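Local coordinates for protein PEPTIDE N-myristoyltransferase (Saccharomyces cerevisiae, PDB 1IIC) that catalyses transfer of myristate from myristoyl-CoA to the N-terminal glycine of proteins and peptides, releasing coenzyme A, at residues A[240-245]-A[288-293]; A[229-234]-A[280-285]; A[320-325]-A[338-343]. All coordinates share one frame; numbering follows the deposited sequence.

Contact 1. Residues A[240-245]-A[288-293]; sequences FELFKR and GKITDF
Leu242 and Phe243 attach helix 236-247 to the mixed sheet in the C-terminal half of the enzyme, a half that belongs to the acetyltransferase-like clan. The short helix and strand axes approach to 8.9 Å at 63°, and two neighbouring residues of one helical turn face the start of strand 290-303. With CG anti to the backbone N (chi1 170°), Leu242 reaches forward over the strand. Its CD2 methyl lies on peptide groups more than on side chains: it comes within 3.6 Å of Thr291 C and 3.7 Å of Ile290 O, while the methyl CG2 of Ile290 is a looser neighbour. A branched aliphatic side chain suits this place, because a methyl can press on backbone without demanding a polar partner. Beside it, Phe243 CD1 meets Phe293 CE1 at 3.9 Å. The two rings cross obliquely, planes 84° apart and centroids separated by 5.9 Å. Both belong to a larger aromatic cluster, in which Phe261 and Tyr319 adjoin Phe243 and Phe265 meets Phe293 edge-to-face.

Thr291 and Asp292 turn their CB atoms from the helix. Thr291 OG1 donates to Asp292 OD1 (2.9 Å) from above the carboxylate plane, OD1 also takes a salt bridge from Arg343, and Asp292 OD2 accepts a bond from Thr322, so this buried carboxylate is well supplied with partners. Thr291 through its N and Asp292 through its O both bond to Val283, which, with the helical psi of Thr291, is consistent with a beta bulge. Just before the strand, Gly288 has a positive phi that favours glycine, and Gln238 of the helix bonds with its side-chain amide to Gly288 O and Ile290 N. Helix 236-247 packed on this mixed sheet is consistent with the GNAT-like fold of N-myristoyltransferases.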
loop_
_atom_site.group_PDB
_atom_site.type_symbol
_atom_site.label_atom_id
_atom_site.label_comp_id
_atom_site.label_asym_id
_atom_site.label_seq_id
_atom_site.Cartn_x
_atom_site.Cartn_y
_atom_site.Cartn_z
ATOM N N PHE A 240 -19.590 3.710 0.935
ATOM C CA PHE A 240 -19.156 3.129 -0.323
ATOM C C PHE A 240 -19.405 4.044 -1.507
ATOM O O PHE A 240 -18.547 4.185 -2.377
ATOM C CB PHE A 240 -19.872 1.800 -0.553
ATOM C CG PHE A 240 -19.473 1.104 -1.825
ATOM C CD1 PHE A 240 -18.220 0.508 -1.948
ATOM C CD2 PHE A 240 -20.358 1.028 -2.898
ATOM C CE1 PHE A 240 -17.854 -0.158 -3.115
ATOM C CE2 PHE A 240 -20.003 0.366 -4.071
ATOM C CZ PHE A 240 -18.742 -0.231 -4.177
ATOM N N GLU A 241 -20.584 4.661 -1.545
ATOM C CA GLU A 241 -20.933 5.550 -2.643
ATOM C C GLU A 241 -20.124 6.841 -2.527
ATOM O O GLU A 241 -19.676 7.398 -3.525
ATOM C CB GLU A 241 -22.435 5.850 -2.614
ATOM C CG GLU A 241 -23.054 5.984 -3.994
ATOM C CD GLU A 241 -23.140 4.658 -4.741
ATOM O OE1 GLU A 241 -23.072 4.671 -5.988
ATOM O OE2 GLU A 241 -23.295 3.602 -4.089
ATOM N N LEU A 242 -19.949 7.322 -1.303
ATOM C CA LEU A 242 -19.165 8.533 -1.078
ATOM C C LEU A 242 -17.734 8.282 -1.558
ATOM O O LEU A 242 -17.129 9.116 -2.224
ATOM C CB LEU A 242 -19.139 8.876 0.416
ATOM C CG LEU A 242 -18.156 9.976 0.839
ATOM C CD1 LEU A 242 -18.531 11.283 0.173
ATOM C CD2 LEU A 242 -18.168 10.122 2.365
ATOM N N PHE A 243 -17.205 7.116 -1.212
ATOM C CA PHE A 243 -15.841 6.746 -1.588
ATOM C C PHE A 243 -15.674 6.682 -3.100
ATOM O O PHE A 243 -14.794 7.335 -3.659
ATOM C CB PHE A 243 -15.471 5.396 -0.975
ATOM C CG PHE A 243 -14.087 4.943 -1.315
ATOM C CD1 PHE A 243 -12.975 5.643 -0.848
ATOM C CD2 PHE A 243 -13.888 3.835 -2.127
ATOM C CE1 PHE A 243 -11.690 5.243 -1.191
ATOM C CE2 PHE A 243 -12.606 3.428 -2.473
ATOM C CZ PHE A 243 -11.505 4.134 -2.005
ATOM N N LYS A 244 -16.526 5.891 -3.745
ATOM C CA LYS A 244 -16.500 5.734 -5.194
ATOM C C LYS A 244 -16.590 7.080 -5.896
ATOM O O LYS A 244 -15.898 7.334 -6.883
ATOM C CB LYS A 244 -17.669 4.849 -5.645
ATOM C CG LYS A 244 -17.900 4.852 -7.147
ATOM C CD LYS A 244 -19.067 3.948 -7.557
ATOM C CE LYS A 244 -19.293 4.006 -9.071
ATOM N NZ LYS A 244 -20.377 3.085 -9.540
ATOM N N ARG A 245 -17.461 7.937 -5.381
ATOM C CA ARG A 245 -17.666 9.248 -5.960
ATOM C C ARG A 245 -16.376 10.061 -5.890
ATOM O O ARG A 245 -15.903 10.589 -6.901
ATOM C CB ARG A 245 -18.785 9.965 -5.205
ATOM C CG ARG A 245 -19.696 10.793 -6.073
ATOM C CD ARG A 245 -18.973 11.964 -6.706
ATOM N NE ARG A 245 -19.656 13.219 -6.411
ATOM C CZ ARG A 245 -20.938 13.446 -6.664
ATOM N NH1 ARG A 245 -21.678 12.495 -7.223
ATOM N NH2 ARG A 245 -21.486 14.613 -6.342
ATOM N N GLY A 288 -28.055 12.171 9.628
ATOM C CA GLY A 288 -27.669 10.819 9.273
ATOM C C GLY A 288 -26.737 10.718 8.079
ATOM O O GLY A 288 -26.265 9.635 7.744
ATOM N N LYS A 289 -26.460 11.843 7.432
ATOM C CA LYS A 289 -25.583 11.834 6.270
ATOM C C LYS A 289 -24.113 11.644 6.604
ATOM O O LYS A 289 -23.589 12.255 7.533
ATOM C CB LYS A 289 -25.768 13.115 5.453
ATOM C CG LYS A 289 -26.733 12.970 4.262
ATOM C CD LYS A 289 -28.116 12.425 4.670
ATOM C CE LYS A 289 -28.095 10.912 4.959
ATOM N NZ LYS A 289 -29.293 10.459 5.722
ATOM N N ILE A 290 -23.456 10.774 5.840
ATOM C CA ILE A 290 -22.035 10.517 6.025
ATOM C C ILE A 290 -21.309 11.354 4.983
ATOM O O ILE A 290 -21.451 11.138 3.778
ATOM C CB ILE A 290 -21.714 9.027 5.840
ATOM C CG1 ILE A 290 -22.335 8.235 6.993
ATOM C CG2 ILE A 290 -20.205 8.811 5.789
ATOM C CD1 ILE A 290 -22.101 6.760 6.909
ATOM N N THR A 291 -20.539 12.320 5.466
ATOM C CA THR A 291 -19.815 13.236 4.601
ATOM C C THR A 291 -18.296 13.046 4.545
ATOM O O THR A 291 -17.642 13.642 3.698
ATOM C CB THR A 291 -20.094 14.683 5.034
ATOM O OG1 THR A 291 -19.727 14.842 6.411
ATOM C CG2 THR A 291 -21.580 15.015 4.868
ATOM N N ASP A 292 -17.738 12.232 5.438
ATOM C CA ASP A 292 -16.295 12.007 5.466
ATOM C C ASP A 292 -15.936 10.569 5.811
ATOM O O ASP A 292 -16.696 9.855 6.459
ATOM C CB ASP A 292 -15.613 12.945 6.478
ATOM C CG ASP A 292 -15.889 14.406 6.196
ATOM O OD1 ASP A 292 -16.884 14.940 6.733
ATOM O OD2 ASP A 292 -15.124 15.016 5.422
ATOM N N PHE A 293 -14.756 10.155 5.381
ATOM C CA PHE A 293 -14.295 8.800 5.616
ATOM C C PHE A 293 -12.789 8.756 5.467
ATOM O O PHE A 293 -12.240 9.346 4.545
ATOM C CB PHE A 293 -14.949 7.854 4.602
ATOM C CG PHE A 293 -14.200 6.566 4.383
ATOM C CD1 PHE A 293 -13.503 6.346 3.198
ATOM C CD2 PHE A 293 -14.184 5.576 5.357
ATOM C CE1 PHE A 293 -12.803 5.163 2.988
ATOM C CE2 PHE A 293 -13.485 4.388 5.157
ATOM C CZ PHE A 293 -12.792 4.181 3.970
#

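Contact 2. Residues A[229-234]-A[280-285]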
loop_
_atom_site.group_PDB
_atom_site.type_symbol
_atom_site.label_atom_id
_atom_site.label_comp_id
_atom_site.label_asym_id
_atom_site.label_seq_id
_atom_site.Cartn_x
_atom_site.Cartn_y
_atom_site.Cartn_z
ATOM N N ARG A 229 -16.711 9.232 14.017
ATOM C CA ARG A 229 -16.819 8.013 14.816
ATOM C C ARG A 229 -16.280 6.841 13.991
ATOM O O ARG A 229 -15.876 7.028 12.846
ATOM C CB ARG A 229 -18.280 7.757 15.212
ATOM C CG ARG A 229 -19.195 7.448 14.040
ATOM C CD ARG A 229 -20.603 7.154 14.516
ATOM N NE ARG A 229 -21.567 7.097 13.415
ATOM C CZ ARG A 229 -21.591 6.152 12.483
ATOM N NH1 ARG A 229 -20.705 5.162 12.499
ATOM N NH2 ARG A 229 -22.503 6.203 11.527
ATOM N N LYS A 230 -16.272 5.643 14.571
ATOM C CA LYS A 230 -15.787 4.459 13.868
ATOM C C LYS A 230 -16.762 4.018 12.795
ATOM O O LYS A 230 -17.963 4.223 12.922
ATOM C CB LYS A 230 -15.593 3.297 14.837
ATOM C CG LYS A 230 -14.528 3.521 15.890
ATOM C CD LYS A 230 -14.375 2.284 16.736
ATOM C CE LYS A 230 -13.341 2.487 17.825
ATOM N NZ LYS A 230 -13.170 1.241 18.616
ATOM N N LEU A 231 -16.237 3.409 11.736
ATOM C CA LEU A 231 -17.072 2.904 10.647
ATOM C C LEU A 231 -17.817 1.661 11.134
ATOM O O LEU A 231 -17.261 0.862 11.883
ATOM C CB LEU A 231 -16.200 2.530 9.443
ATOM C CG LEU A 231 -16.856 1.677 8.360
ATOM C CD1 LEU A 231 -17.952 2.469 7.670
ATOM C CD2 LEU A 231 -15.813 1.235 7.363
ATOM N N LYS A 232 -19.069 1.500 10.706
ATOM C CA LYS A 232 -19.877 0.347 11.093
ATOM C C LYS A 232 -20.533 -0.199 9.846
ATOM O O LYS A 232 -20.685 0.521 8.866
ATOM C CB LYS A 232 -20.954 0.760 12.099
ATOM C CG LYS A 232 -20.414 1.518 13.300
ATOM C CD LYS A 232 -21.538 2.150 14.113
ATOM C CE LYS A 232 -20.982 3.089 15.180
ATOM N NZ LYS A 232 -22.075 3.683 16.007
ATOM N N LYS A 233 -20.923 -1.472 9.887
ATOM C CA LYS A 233 -21.563 -2.117 8.743
ATOM C C LYS A 233 -22.784 -1.330 8.276
ATOM O O LYS A 233 -23.055 -1.236 7.083
ATOM C CB LYS A 233 -21.975 -3.545 9.106
ATOM N N GLU A 234 -23.516 -0.756 9.224
ATOM C CA GLU A 234 -24.699 0.037 8.906
ATOM C C GLU A 234 -24.355 1.180 7.945
ATOM O O GLU A 234 -25.198 1.608 7.161
ATOM C CB GLU A 234 -25.291 0.642 10.188
ATOM C CG GLU A 234 -25.740 -0.364 11.252
ATOM C CD GLU A 234 -24.599 -1.204 11.808
ATOM O OE1 GLU A 234 -23.608 -0.619 12.295
ATOM O OE2 GLU A 234 -24.698 -2.452 11.763
ATOM N N SER A 280 -10.881 2.265 10.452
ATOM C CA SER A 280 -11.684 3.128 9.587
ATOM C C SER A 280 -12.664 4.012 10.363
ATOM O O SER A 280 -13.332 3.552 11.297
ATOM C CB SER A 280 -12.446 2.284 8.575
ATOM O OG SER A 280 -11.548 1.583 7.728
ATOM N N TYR A 281 -12.742 5.278 9.955
ATOM C CA TYR A 281 -13.611 6.262 10.595
ATOM C C TYR A 281 -14.505 6.979 9.608
ATOM O O TYR A 281 -14.209 7.076 8.423
ATOM C CB TYR A 281 -12.764 7.278 11.365
ATOM C CG TYR A 281 -11.847 6.587 12.327
ATOM C CD1 TYR A 281 -10.664 6.009 11.879
ATOM C CD2 TYR A 281 -12.223 6.386 13.657
ATOM C CE1 TYR A 281 -9.878 5.237 12.721
ATOM C CE2 TYR A 281 -11.440 5.610 14.512
ATOM C CZ TYR A 281 -10.267 5.035 14.027
ATOM O OH TYR A 281 -9.496 4.234 14.834
ATOM N N VAL A 282 -15.605 7.496 10.130
ATOM C CA VAL A 282 -16.589 8.191 9.329
ATOM C C VAL A 282 -17.061 9.423 10.092
ATOM O O VAL A 282 -16.890 9.514 11.305
ATOM C CB VAL A 282 -17.795 7.251 9.060
ATOM C CG1 VAL A 282 -19.035 8.050 8.770
ATOM C CG2 VAL A 282 -17.483 6.318 7.898
ATOM N N VAL A 283 -17.615 10.387 9.368
ATOM C CA VAL A 283 -18.168 11.578 9.993
ATOM C C VAL A 283 -19.637 11.583 9.587
ATOM O O VAL A 283 -19.959 11.564 8.398
ATOM C CB VAL A 283 -17.498 12.882 9.502
ATOM C CG1 VAL A 283 -18.232 14.084 10.086
ATOM C CG2 VAL A 283 -16.030 12.923 9.928
ATOM N N GLU A 284 -20.519 11.581 10.582
ATOM C CA GLU A 284 -21.960 11.581 10.341
ATOM C C GLU A 284 -22.628 12.874 10.832
ATOM O O GLU A 284 -22.453 13.279 11.978
ATOM C CB GLU A 284 -22.593 10.372 11.038
ATOM C CG GLU A 284 -24.102 10.353 10.978
ATOM C CD GLU A 284 -24.699 9.112 11.600
ATOM O OE1 GLU A 284 -24.317 8.774 12.744
ATOM O OE2 GLU A 284 -25.561 8.486 10.946
ATOM N N GLN A 285 -23.393 13.516 9.955
ATOM C CA GLN A 285 -24.087 14.755 10.297
ATOM C C GLN A 285 -25.427 14.466 10.983
ATOM O O GLN A 285 -26.010 13.395 10.808
ATOM C CB GLN A 285 -24.314 15.592 9.038
ATOM C CG GLN A 285 -23.043 15.920 8.248
ATOM C CD GLN A 285 -21.946 16.550 9.100
ATOM O OE1 GLN A 285 -22.221 17.282 10.051
ATOM N NE2 GLN A 285 -20.693 16.275 8.748
HETATM O O HOH W 1 -22.822 9.731 14.820
#
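Arg229 and Glu284 meet with their flat groups steeply turned, the guanidinium and carboxylate planes standing 68° apart. Glu284 OE1 lies almost in the guanidinium plane, at its edge, where NE donates a salt-bridging hydrogen bond of 3.3 Å; NH2 adds a weak one to the same oxygen. Seen from the acid, the NE donor stands well above the carboxylate plane, 54° out of it. Water 1 links the pair further, donating to Glu284 OE1 and accepting weakly from Arg229 NE. CG of Arg229 sits between the backbone N and the carbonyl carbon (chi1 66°), and the extended chain beyond it carries the head across to Glu284 on the neighbouring strand. There NH2 also joins Asp235 in a salt bridge. Were this arginine an alanine, Glu284 and Asp235 would probably lose the cation they share.

The two backbones form the margin of the antiparallel part of the mixed sheet, short strand 228-230 being paired with 278-284. Arg229 and Val282 are a hydrogen-bonded pair: Arg229 N reaches Val282 O at 2.7 Å and Val282 N returns to Arg229 O at 2.8 Å. Lys230 and Tyr281 form the next, non-hydrogen-bonded pair; their side chains run side by side in the same direction, Lys230 CG passing alongside the ring, 4.0 Å from Tyr281 CE2, while the lysine's ammonium group stays at the exposed surface. Leu231, an apolar residue for a buried place, lays CD2 on Ser280 CB at 3.7 Å and CD1 against Val282 CG2, and its N-H bonds to Ser280 O from above the carbonyl plane.

Contact 3. Residues A[320-325]-A[338-343]; sequences YATDAD and KALKTR
Thr322 and Arg343 are brought together by their torsions: Thr322 carries OG1 anti to its own backbone N (chi1 180°), and Arg343 does the same with CG (chi1 -167°) before bending at chi2 (52°). The first torsion sets CG of Arg343 beside Thr322 OG1, at 3.5 Å, a van der Waals contact between a methylene and the hydroxyl oxygen; the bend turns the rest of the chain. This joins the first strand and the helix of a beta-alpha-beta unit, in which strand 311-322 is followed by helix 334-357 and then by strand 362-366, parallel to the first.

The same threonine offers a methyl to the helix. Its CG2 meets Leu340 CD2 at 3.6 Å, so one side chain serves both a buried apolar partner and a polar neighbourhood: OG1 bonds to Asp292 on the adjoining strand. It also receives a weak bond of the ST-turn kind from Ala324 N, at the point where the chain leaves the strand. Arg343 divides its labour likewise. Its methylenes line the contact, while the guanidinium forms salt bridges with Glu346 and with Asp292, the latter being the acid that Thr322 also binds; the nearby positive charge would probably favour the ionised form of that carboxylate.

Ala324 allows the close approach where the loop passes over the helix. Its CB fits within 3.6 Å of Arg343 CB, and its CA is 5.3 Å from Leu340 CA; a short side chain suits such closeness. On the preceding turn of the helix, Ala339 CB lies 3.7 Å from Ala324 O, a second small side chain, this one against a backbone carbonyl. Asp325 runs alongside Leu340, pointing the same way, and sends OD1 to a salt bridge with Arg249; its other oxygen, OD2, rests 3.8 Å from Leu340 CG.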
loop_
_atom_site.group_PDB
_atom_site.type_symbol
_atom_site.label_atom_id
_atom_site.label_comp_id
_atom_site.label_asym_id
_atom_site.label_seq_id
_atom_site.Cartn_x
_atom_site.Cartn_y
_atom_site.Cartn_z
ATOM N N TYR A 320 -9.445 7.237 1.884
ATOM C CA TYR A 320 -10.308 8.247 2.477
ATOM C C TYR A 320 -11.184 8.896 1.411
ATOM O O TYR A 320 -10.998 8.671 0.212
ATOM C CB TYR A 320 -9.468 9.307 3.195
ATOM C CG TYR A 320 -8.538 10.104 2.308
ATOM C CD1 TYR A 320 -9.033 11.081 1.431
ATOM C CD2 TYR A 320 -7.151 9.911 2.372
ATOM C CE1 TYR A 320 -8.168 11.849 0.647
ATOM C CE2 TYR A 320 -6.276 10.674 1.588
ATOM C CZ TYR A 320 -6.793 11.641 0.728
ATOM O OH TYR A 320 -5.933 12.397 -0.049
ATOM N N ALA A 321 -12.145 9.697 1.861
ATOM C CA ALA A 321 -13.061 10.376 0.963
ATOM C C ALA A 321 -13.865 11.417 1.733
ATOM O O ALA A 321 -14.112 11.267 2.928
ATOM C CB ALA A 321 -14.002 9.365 0.319
ATOM N N THR A 322 -14.275 12.470 1.035
ATOM C CA THR A 322 -15.048 13.547 1.642
ATOM C C THR A 322 -15.836 14.249 0.543
ATOM O O THR A 322 -15.452 14.192 -0.617
ATOM C CB THR A 322 -14.100 14.559 2.360
ATOM O OG1 THR A 322 -14.866 15.615 2.951
ATOM C CG2 THR A 322 -13.094 15.139 1.385
ATOM N N ASP A 323 -16.946 14.890 0.901
ATOM C CA ASP A 323 -17.758 15.609 -0.083
ATOM C C ASP A 323 -17.448 17.106 -0.072
ATOM O O ASP A 323 -18.133 17.890 -0.726
ATOM C CB ASP A 323 -19.254 15.410 0.189
ATOM C CG ASP A 323 -19.678 15.888 1.582
ATOM O OD1 ASP A 323 -18.908 16.613 2.259
ATOM O OD2 ASP A 323 -20.805 15.537 2.000
ATOM N N ALA A 324 -16.405 17.490 0.661
ATOM C CA ALA A 324 -16.014 18.893 0.782
ATOM C C ALA A 324 -15.982 19.698 -0.517
ATOM O O ALA A 324 -16.214 20.905 -0.492
ATOM C CB ALA A 324 -14.662 19.000 1.485
ATOM N N ASP A 325 -15.683 19.061 -1.647
ATOM C CA ASP A 325 -15.642 19.807 -2.900
ATOM C C ASP A 325 -16.650 19.343 -3.952
ATOM O O ASP A 325 -16.561 19.740 -5.121
ATOM C CB ASP A 325 -14.216 19.804 -3.492
ATOM C CG ASP A 325 -13.835 18.480 -4.153
ATOM O OD1 ASP A 325 -14.688 17.570 -4.269
ATOM O OD2 ASP A 325 -12.661 18.359 -4.575
ATOM N N LYS A 338 -9.432 24.927 -2.091
ATOM C CA LYS A 338 -9.417 25.507 -0.750
ATOM C C LYS A 338 -10.378 24.780 0.197
ATOM O O LYS A 338 -10.027 24.472 1.337
ATOM C CB LYS A 338 -9.785 26.988 -0.790
ATOM C CG LYS A 338 -9.600 27.665 0.551
ATOM C CD LYS A 338 -10.234 29.038 0.596
ATOM C CE LYS A 338 -10.098 29.639 1.997
ATOM N NZ LYS A 338 -10.866 30.893 2.114
ATOM N N ALA A 339 -11.592 24.518 -0.271
ATOM C CA ALA A 339 -12.561 23.819 0.553
ATOM C C ALA A 339 -12.065 22.412 0.918
ATOM O O ALA A 339 -12.195 21.992 2.065
ATOM C CB ALA A 339 -13.896 23.740 -0.169
ATOM N N LEU A 340 -11.498 21.695 -0.056
ATOM C CA LEU A 340 -10.979 20.337 0.153
ATOM C C LEU A 340 -9.779 20.327 1.105
ATOM O O LEU A 340 -9.685 19.478 1.994
ATOM C CB LEU A 340 -10.547 19.714 -1.178
ATOM C CG LEU A 340 -10.567 18.183 -1.408
ATOM C CD1 LEU A 340 -9.294 17.776 -2.125
ATOM C CD2 LEU A 340 -10.718 17.401 -0.113
ATOM N N LYS A 341 -8.865 21.275 0.916
ATOM C CA LYS A 341 -7.680 21.352 1.754
ATOM C C LYS A 341 -8.018 21.570 3.228
ATOM O O LYS A 341 -7.422 20.952 4.108
ATOM C CB LYS A 341 -6.752 22.474 1.286
ATOM C CG LYS A 341 -5.554 22.571 2.187
ATOM C CD LYS A 341 -4.642 23.720 1.882
ATOM C CE LYS A 341 -3.415 23.618 2.774
ATOM N NZ LYS A 341 -2.676 24.903 2.872
ATOM N N THR A 342 -8.972 22.456 3.495
ATOM C CA THR A 342 -9.375 22.732 4.866
ATOM C C THR A 342 -9.988 21.497 5.522
ATOM O O THR A 342 -9.750 21.236 6.696
ATOM C CB THR A 342 -10.390 23.892 4.933
ATOM O OG1 THR A 342 -9.774 25.084 4.445
ATOM C CG2 THR A 342 -10.837 24.140 6.388
ATOM N N ARG A 343 -10.767 20.730 4.764
ATOM C CA ARG A 343 -11.397 19.539 5.327
ATOM C C ARG A 343 -10.388 18.409 5.560
ATOM O O ARG A 343 -10.388 17.768 6.610
ATOM C CB ARG A 343 -12.526 19.062 4.411
ATOM C CG ARG A 343 -13.432 18.025 5.037
ATOM C CD ARG A 343 -13.945 18.511 6.392
ATOM N NE ARG A 343 -15.016 17.676 6.913
ATOM C CZ ARG A 343 -15.636 17.892 8.067
ATOM N NH1 ARG A 343 -15.284 18.924 8.834
ATOM N NH2 ARG A 343 -16.632 17.093 8.439
#

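Overall arrangement
The three contacts share one mixed sheet: strand 290-303 of contact 1 is flanked by strand 278-284 of contact 2 and strand 311-322 of contact 3. Contacts 1 and 2, with centres about 10 Å apart, are sewn together by Thr291 N to Val283 O (3.1 Å) and by Thr291 OG1 to Gln285 NE2. Contacts 1 and 3, about 12 Å apart, meet through Phe293 O and Ala321 N (2.7 Å). Contacts 2 and 3 are about 17 Å apart and touch only lightly, Val283 CG1 lying 3.8 Å from Arg343 NH2. Each centre is about 22 Å from that of the chain, within the C-terminal half; myristoyl-CoA in this family binds mainly to the N-terminal half.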